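Local atomic coordinates of mRNA-decapping enzyme subunit 1 (Saccharomyces cerevisiae, PDB entry 1Q67), a protein that forms the decapping complex with DCP2 and is needed for removal of the 7-methylguanine cap from mRNA in normal turnover and nonsense-mediated decay. Residues M182-K187 with V191-L196. Residues are numbered along the deposited sequence; the frame is centred on the assembly and turned at random.
Sequences MGVEVK and VIIKNL
The flat carboxylate of E185 and the branched chain of I192 lie side by side on one face of the sheet, across two neighbouring strands. I192 CG2 and K187 NZ sit on the same side of the carboxylate plane, CG2 3.8 Å from E185 OE2 and NZ in a salt bridge with E185 OE1 (3.0 Å). K187 crosses I192, its CB 3.6 Å from I192 CD1, and the bend at chi3 (-61°) carries CE and the ammonium back along the strand to E185. Below these side chains, the peptide groups of E185 and I192 bond in both directions; G183 and K194 form the second such pair. The strands thus make a beta hairpin at the border of the five-stranded antiparallel sheet, in a protein of the PH-like DCP1 family. On the opposite surface V184 CG1 meets I193 CG1 at 3.7 Å, and helix 208-223 covers both through I218. At the open end, M182 crosses L196, its CG 3.6 Å from L196 CD2, and its chain, bent at chi3 (70°), sets CE 4.3 Å from I193 CG2. An alanine in place of M182 would probably leave L196 without its CG and sulfur neighbours and I193 without the methyl, and lose the contact with M155 of strand 152-157. On the face of E185 and I192, K194 folds back so that NZ donates to the carbonyl oxygens of N195 and C181.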
loop_
_atom_site.group_PDB
_atom_site.type_symbol
_atom_site.label_atom_id
_atom_site.label_comp_id
_atom_site.label_asym_id
_atom_site.label_seq_id
_atom_site.Cartn_x
_atom_site.Cartn_y
_atom_site.Cartn_z
ATOM N N MET B 182 -11.229 -7.334 -21.084
ATOM C CA MET B 182 -10.554 -6.559 -20.064
ATOM C C MET B 182 -9.904 -5.363 -20.738
ATOM O O MET B 182 -9.862 -5.285 -21.970
ATOM C CB MET B 182 -9.494 -7.417 -19.373
ATOM C CG MET B 182 -10.060 -8.656 -18.690
ATOM S SD MET B 182 -8.796 -9.690 -17.888
ATOM C CE MET B 182 -8.353 -8.610 -16.505
ATOM N N GLY B 183 -9.397 -4.435 -19.933
ATOM C CA GLY B 183 -8.751 -3.257 -20.477
ATOM C C GLY B 183 -7.672 -2.701 -19.569
ATOM O O GLY B 183 -7.661 -2.971 -18.369
ATOM N N VAL B 184 -6.756 -1.927 -20.145
ATOM C CA VAL B 184 -5.682 -1.316 -19.379
ATOM C C VAL B 184 -5.320 0.049 -19.927
ATOM O O VAL B 184 -5.370 0.279 -21.131
ATOM C CB VAL B 184 -4.390 -2.177 -19.371
ATOM C CG1 VAL B 184 -4.640 -3.458 -18.616
ATOM C CG2 VAL B 184 -3.929 -2.478 -20.807
ATOM N N GLU B 185 -4.948 0.948 -19.024
ATOM C CA GLU B 185 -4.551 2.294 -19.392
ATOM C C GLU B 185 -3.693 2.864 -18.278
ATOM O O GLU B 185 -3.681 2.358 -17.156
ATOM C CB GLU B 185 -5.777 3.190 -19.575
ATOM C CG GLU B 185 -6.480 3.534 -18.275
ATOM C CD GLU B 185 -7.697 4.420 -18.473
ATOM O OE1 GLU B 185 -7.556 5.507 -19.079
ATOM O OE2 GLU B 185 -8.797 4.031 -18.018
ATOM N N VAL B 186 -2.966 3.919 -18.602
ATOM C CA VAL B 186 -2.140 4.587 -17.630
ATOM C C VAL B 186 -2.712 5.984 -17.497
ATOM O O VAL B 186 -2.818 6.717 -18.477
ATOM C CB VAL B 186 -0.679 4.679 -18.087
ATOM C CG1 VAL B 186 0.114 5.530 -17.104
ATOM C CG2 VAL B 186 -0.080 3.291 -18.177
ATOM N N LYS B 187 -3.106 6.342 -16.282
ATOM C CA LYS B 187 -3.658 7.661 -16.028
ATOM C C LYS B 187 -2.822 8.298 -14.933
ATOM O O LYS B 187 -2.941 7.961 -13.751
ATOM C CB LYS B 187 -5.122 7.548 -15.606
ATOM C CG LYS B 187 -5.914 8.830 -15.793
ATOM C CD LYS B 187 -7.403 8.530 -15.902
ATOM C CE LYS B 187 -7.698 7.640 -17.106
ATOM N NZ LYS B 187 -9.138 7.243 -17.180
ATOM N N VAL B 191 -1.976 2.680 -12.944
ATOM C CA VAL B 191 -2.163 1.766 -14.055
ATOM C C VAL B 191 -3.566 1.294 -13.735
ATOM O O VAL B 191 -3.806 0.742 -12.666
ATOM C CB VAL B 191 -1.206 0.579 -14.028
ATOM C CG1 VAL B 191 -1.680 -0.481 -15.029
ATOM C CG2 VAL B 191 0.201 1.046 -14.382
ATOM N N ILE B 192 -4.492 1.560 -14.648
ATOM C CA ILE B 192 -5.890 1.209 -14.463
ATOM C C ILE B 192 -6.270 -0.037 -15.243
ATOM O O ILE B 192 -6.093 -0.105 -16.458
ATOM C CB ILE B 192 -6.778 2.406 -14.870
ATOM C CG1 ILE B 192 -6.440 3.595 -13.962
ATOM C CG2 ILE B 192 -8.250 2.047 -14.765
ATOM C CD1 ILE B 192 -7.167 4.879 -14.298
ATOM N N ILE B 193 -6.783 -1.031 -14.528
ATOM C CA ILE B 193 -7.167 -2.286 -15.139
ATOM C C ILE B 193 -8.652 -2.576 -14.971
ATOM O O ILE B 193 -9.194 -2.497 -13.862
ATOM C CB ILE B 193 -6.350 -3.458 -14.545
ATOM C CG1 ILE B 193 -4.868 -3.276 -14.882
ATOM C CG2 ILE B 193 -6.851 -4.788 -15.096
ATOM C CD1 ILE B 193 -3.973 -4.344 -14.297
ATOM N N LYS B 194 -9.301 -2.901 -16.089
ATOM C CA LYS B 194 -10.719 -3.230 -16.087
ATOM C C LYS B 194 -10.851 -4.749 -16.138
ATOM O O LYS B 194 -10.274 -5.416 -16.995
ATOM C CB LYS B 194 -11.435 -2.594 -17.284
ATOM C CG LYS B 194 -12.957 -2.626 -17.171
ATOM C CD LYS B 194 -13.642 -2.168 -18.453
ATOM C CE LYS B 194 -13.511 -3.218 -19.558
ATOM N NZ LYS B 194 -14.133 -4.530 -19.163
ATOM N N ASN B 195 -11.609 -5.256 -15.178
ATOM C CA ASN B 195 -11.911 -6.669 -14.955
ATOM C C ASN B 195 -12.735 -7.281 -16.089
ATOM O O ASN B 195 -13.246 -6.567 -16.952
ATOM C CB ASN B 195 -12.750 -6.773 -13.671
ATOM C CG ASN B 195 -12.526 -8.050 -12.926
ATOM O OD1 ASN B 195 -12.114 -9.062 -13.503
ATOM N ND2 ASN B 195 -12.808 -8.028 -11.630
ATOM N N LEU B 196 -12.879 -8.607 -16.051
ATOM C CA LEU B 196 -13.694 -9.332 -17.019
ATOM C C LEU B 196 -15.152 -9.041 -16.662
ATOM O O LEU B 196 -16.062 -9.289 -17.454
ATOM C CB LEU B 196 -13.455 -10.841 -16.913
ATOM C CG LEU B 196 -12.211 -11.442 -17.568
ATOM C CD1 LEU B 196 -11.990 -12.851 -17.055
ATOM C CD2 LEU B 196 -12.384 -11.441 -19.075
#